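Local coordinates for conserved protein (MTH177) (Methanothermobacter marburgensis, PDB 1TR8) that probably contacts the nascent polypeptide as it emerges from the ribosome, working as a homodimer that also binds ribosomal RNA, at residues G91-L94 with A95-I98; A78-E81 with D82-A86. All blocks are in the same frame, centred on the assembly; numbering follows the deposited sequence.

Contact 1: residues G91-L94 with A95-I98; sequences GGDL and AEAI
Asp93 and Glu96 meet at the start of helix 94-100 and illustrate how an N-cap side chain closes the first turn. At the root of Asp93, CB lies 3.6 Å from OE1 of Glu96. Farther out, CG sits 3.6 Å from CD of Glu96, because the two carboxylates are stacked with planes only 5° apart. The branches then divide the work. OD1 takes the capping bond from the backbone N of Glu96 at 3.2 Å; it is almost straight (172°), although the N-H comes from above the carboxylate plane. OD2 faces its like, lying 3.5 Å from OE2 of Glu96, an approach of two acceptors. With CG swung anti to the backbone N (chi1 -172°), the acid group is carried beside its own carbonyl and on to the turn. The reciprocal half of a capping box is missing, since OE1 of Glu96 stays 5.5 Å from the backbone N of Asp93.

Behind the cap, ordinary helical bonds begin: the N of Ala97 donates to Asp93 O at 3.1 Å, and the N of Ile98 to Leu94 O at 3.0 Å. Asp93 O is also bonded to the hydroxyl of Thr90. On the inner side Leu94 reaches Leu71 and Val72 of helix 66-76 as well as Leu87, while its CG lies 4.4 Å from CD1 of Ile98. Gly91, with positive phi, is the C-prime residue of the Schellman motif that ends the preceding helix, so one helix stops and the next is capped within a few residues.

Chemically, the cap and the helix N terminus should stabilise a negative Asp93, whereas the stacked Glu96 opposes it; the closeness of the two acids probably offsets part of that stabilisation.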
loop_
_atom_site.group_PDB
_atom_site.type_symbol
_atom_site.label_atom_id
_atom_site.label_comp_id
_atom_site.label_asym_id
_atom_site.label_seq_id
_atom_site.Cartn_x
_atom_site.Cartn_y
_atom_site.Cartn_z
ATOM N N GLY A 91 18.063 -12.345 6.328
ATOM C CA GLY A 91 18.763 -11.231 5.698
ATOM C C GLY A 91 20.212 -11.476 5.301
ATOM O O GLY A 91 21.066 -10.601 5.420
ATOM N N GLY A 92 20.513 -12.665 4.802
ATOM C CA GLY A 92 21.889 -12.977 4.383
ATOM C C GLY A 92 22.871 -13.373 5.495
ATOM O O GLY A 92 24.050 -13.615 5.237
ATOM N N ASP A 93 22.384 -13.486 6.725
ATOM C CA ASP A 93 23.223 -13.907 7.828
ATOM C C ASP A 93 23.424 -15.410 7.765
ATOM O O ASP A 93 22.473 -16.200 7.861
ATOM C CB ASP A 93 22.608 -13.512 9.162
ATOM C CG ASP A 93 23.548 -13.750 10.330
ATOM O OD1 ASP A 93 24.079 -14.875 10.499
ATOM O OD2 ASP A 93 23.797 -12.851 11.154
ATOM N N LEU A 94 24.686 -15.787 7.613
ATOM C CA LEU A 94 25.057 -17.169 7.340
ATOM C C LEU A 94 24.952 -18.043 8.588
ATOM O O LEU A 94 24.406 -19.130 8.546
ATOM C CB LEU A 94 26.487 -17.190 6.789
ATOM C CG LEU A 94 26.873 -18.393 5.939
ATOM C CD1 LEU A 94 26.028 -18.526 4.676
ATOM C CD2 LEU A 94 28.322 -18.252 5.551
ATOM N N ALA A 95 25.478 -17.566 9.706
ATOM C CA ALA A 95 25.383 -18.310 10.945
ATOM C C ALA A 95 23.940 -18.727 11.208
ATOM O O ALA A 95 23.675 -19.896 11.461
ATOM C CB ALA A 95 25.900 -17.485 12.091
ATOM N N GLU A 96 23.020 -17.769 11.154
ATOM C CA GLU A 96 21.632 -18.024 11.497
ATOM C C GLU A 96 20.945 -18.914 10.455
ATOM O O GLU A 96 20.096 -19.728 10.796
ATOM C CB GLU A 96 20.879 -16.712 11.621
ATOM C CG GLU A 96 21.362 -15.853 12.769
ATOM C CD GLU A 96 20.905 -14.416 12.654
ATOM O OE1 GLU A 96 20.101 -14.102 11.733
ATOM O OE2 GLU A 96 21.331 -13.613 13.514
ATOM N N ALA A 97 21.286 -18.724 9.183
ATOM C CA ALA A 97 20.741 -19.535 8.109
ATOM C C ALA A 97 21.078 -20.993 8.370
ATOM O O ALA A 97 20.205 -21.849 8.303
ATOM C CB ALA A 97 21.314 -19.080 6.763
ATOM N N ILE A 98 22.331 -21.241 8.763
ATOM C CA ILE A 98 22.815 -22.588 9.102
ATOM C C ILE A 98 22.076 -23.180 10.303
ATOM O O ILE A 98 21.608 -24.329 10.248
ATOM C CB ILE A 98 24.357 -22.560 9.312
ATOM C CG1 ILE A 98 25.058 -22.502 7.949
ATOM C CG2 ILE A 98 24.866 -23.770 10.092
ATOM C CD1 ILE A 98 26.541 -22.197 8.030
#

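Contact 2: residues A78-E81 with D82-A86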
loop_
_atom_site.group_PDB
_atom_site.type_symbol
_atom_site.label_atom_id
_atom_site.label_comp_id
_atom_site.label_asym_id
_atom_site.label_seq_id
_atom_site.Cartn_x
_atom_site.Cartn_y
_atom_site.Cartn_z
ATOM N N ALA A 78 20.893 -28.983 2.813
ATOM C CA ALA A 78 19.608 -28.457 2.375
ATOM C C ALA A 78 19.601 -28.291 0.860
ATOM O O ALA A 78 20.652 -28.204 0.223
ATOM C CB ALA A 78 19.325 -27.142 3.053
ATOM N N SER A 79 18.400 -28.316 0.286
ATOM C CA SER A 79 18.216 -28.079 -1.128
ATOM C C SER A 79 18.569 -26.641 -1.414
ATOM O O SER A 79 18.633 -25.825 -0.500
ATOM C CB SER A 79 16.760 -28.306 -1.537
ATOM O OG SER A 79 15.905 -27.416 -0.841
ATOM N N ARG A 80 18.740 -26.335 -2.697
ATOM C CA ARG A 80 19.081 -25.000 -3.116
ATOM C C ARG A 80 17.957 -24.090 -2.690
ATOM O O ARG A 80 18.197 -22.982 -2.233
ATOM C CB ARG A 80 19.243 -24.957 -4.628
ATOM C CG ARG A 80 19.694 -23.624 -5.148
ATOM C CD ARG A 80 20.344 -23.716 -6.506
ATOM N NE ARG A 80 21.755 -24.073 -6.410
ATOM C CZ ARG A 80 22.744 -23.183 -6.365
ATOM N NH1 ARG A 80 22.471 -21.879 -6.377
ATOM N NH2 ARG A 80 24.007 -23.599 -6.264
ATOM N N GLU A 81 16.738 -24.569 -2.920
ATOM C CA GLU A 81 15.495 -23.905 -2.552
ATOM C C GLU A 81 15.413 -23.494 -1.076
ATOM O O GLU A 81 15.197 -22.328 -0.752
ATOM C CB GLU A 81 14.334 -24.854 -2.885
ATOM C CG GLU A 81 12.969 -24.314 -2.526
ATOM C CD GLU A 81 11.837 -25.221 -2.963
ATOM O OE1 GLU A 81 12.006 -26.470 -2.926
ATOM O OE2 GLU A 81 10.782 -24.670 -3.353
ATOM N N ASP A 82 15.576 -24.452 -0.176
ATOM C CA ASP A 82 15.546 -24.145 1.257
ATOM C C ASP A 82 16.703 -23.283 1.720
ATOM O O ASP A 82 16.548 -22.452 2.602
ATOM C CB ASP A 82 15.535 -25.435 2.077
ATOM C CG ASP A 82 14.331 -26.286 1.797
ATOM O OD1 ASP A 82 13.320 -25.757 1.279
ATOM O OD2 ASP A 82 14.314 -27.506 2.044
ATOM N N ALA A 83 17.895 -23.511 1.183
ATOM C CA ALA A 83 19.054 -22.715 1.595
ATOM C C ALA A 83 18.810 -21.270 1.203
ATOM O O ALA A 83 19.051 -20.339 1.963
ATOM C CB ALA A 83 20.351 -23.256 0.962
ATOM N N THR A 84 18.256 -21.095 0.014
ATOM C CA THR A 84 18.013 -19.763 -0.514
ATOM C C THR A 84 16.936 -19.066 0.315
ATOM O O THR A 84 17.093 -17.933 0.758
ATOM C CB THR A 84 17.636 -19.908 -2.006
ATOM O OG1 THR A 84 18.782 -20.387 -2.725
ATOM C CG2 THR A 84 17.333 -18.584 -2.641
ATOM N N ARG A 85 15.871 -19.783 0.616
ATOM C CA ARG A 85 14.824 -19.246 1.492
ATOM C C ARG A 85 15.308 -18.963 2.925
ATOM O O ARG A 85 15.051 -17.914 3.489
ATOM C CB ARG A 85 13.628 -20.194 1.524
ATOM C CG ARG A 85 12.508 -19.714 2.449
ATOM C CD ARG A 85 11.224 -20.561 2.387
ATOM N NE ARG A 85 11.522 -21.992 2.332
ATOM C CZ ARG A 85 11.099 -22.820 1.383
ATOM N NH1 ARG A 85 10.337 -22.387 0.392
ATOM N NH2 ARG A 85 11.435 -24.101 1.435
ATOM N N ALA A 86 16.078 -19.868 3.500
ATOM C CA ALA A 86 16.700 -19.609 4.795
ATOM C C ALA A 86 17.479 -18.294 4.845
ATOM O O ALA A 86 17.382 -17.537 5.813
ATOM C CB ALA A 86 17.620 -20.751 5.170
HETATM O O HOH W 1 16.446 -29.023 1.683
#
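The carbonyl oxygen of Arg80 is gripped twice by Thr84, whose hydroxyl OG1 donates to it at 2.7 Å and whose backbone N donates at 2.9 Å. The two donors arrive from opposite faces of the carbonyl plane. The hydroxyl can get there because OG1 lies anti to its own carbonyl carbon (chi1 -67°), which folds it back along the helix toward the preceding turn; CG2 takes the position anti to the backbone N. The polar end of Arg80 itself leaves this turn for a salt bridge with Glu66, and its side chain also packs on Ile69 and Met73 of helix 66-76.

One residue before Arg80, Ser79 is the N-cap. Its OG accepts from the backbone N of Asp82 at 3.1 Å along a nearly straight line (172°), while its carbonyl O receives the N of Ala83 at 3.0 Å. An alanine in place of Ser79 is likely to leave the N-H of Asp82 without its capping acceptor and so fray the first turn of the helix. A water adds a second link, accepting from Ser79 N and donating to OD2 of Asp82. The other oxygen of that carboxylate, OD1, forms a salt bridge with NH2 of Arg85, so the two oxygens of the group have different partners, which probably limits its rotation. Glu81 stands nearby with OE2 4.4 Å from NH1 of Arg85, a charge attraction beyond salt-bridge range, while its carbonyl O accepts the N of Arg85 at 3.0 Å.

Ala83 turns inward on Met73, and Ala78 touches Leu101 near the C terminus. A serine N-cap opening the second helix after a short loop, with small alanines on its inner face, here belongs to the compact three-helix bundle of a UBA domain.

How the contacts relate
From the N terminus the chain first runs through its β-strands, then enters the UBA domain with helix 66-76. Contact 2 comes next, shaping the first turns of helix 80-89; contact 1 follows after that helix ends and starts helix 94-100. The two are in series and neither encloses the other: each closes only a local turn. Their centres lie only about 11 Å apart, and they touch where Ala97 O packs on Ala86 CB at 4.2 Å. Both lean on helix 66-76, contact 2 through Ile69 and Met73, contact 1 through Leu71 and Val72. Two capped helix starts thus open the second and third helices, whose side chains pack on the first.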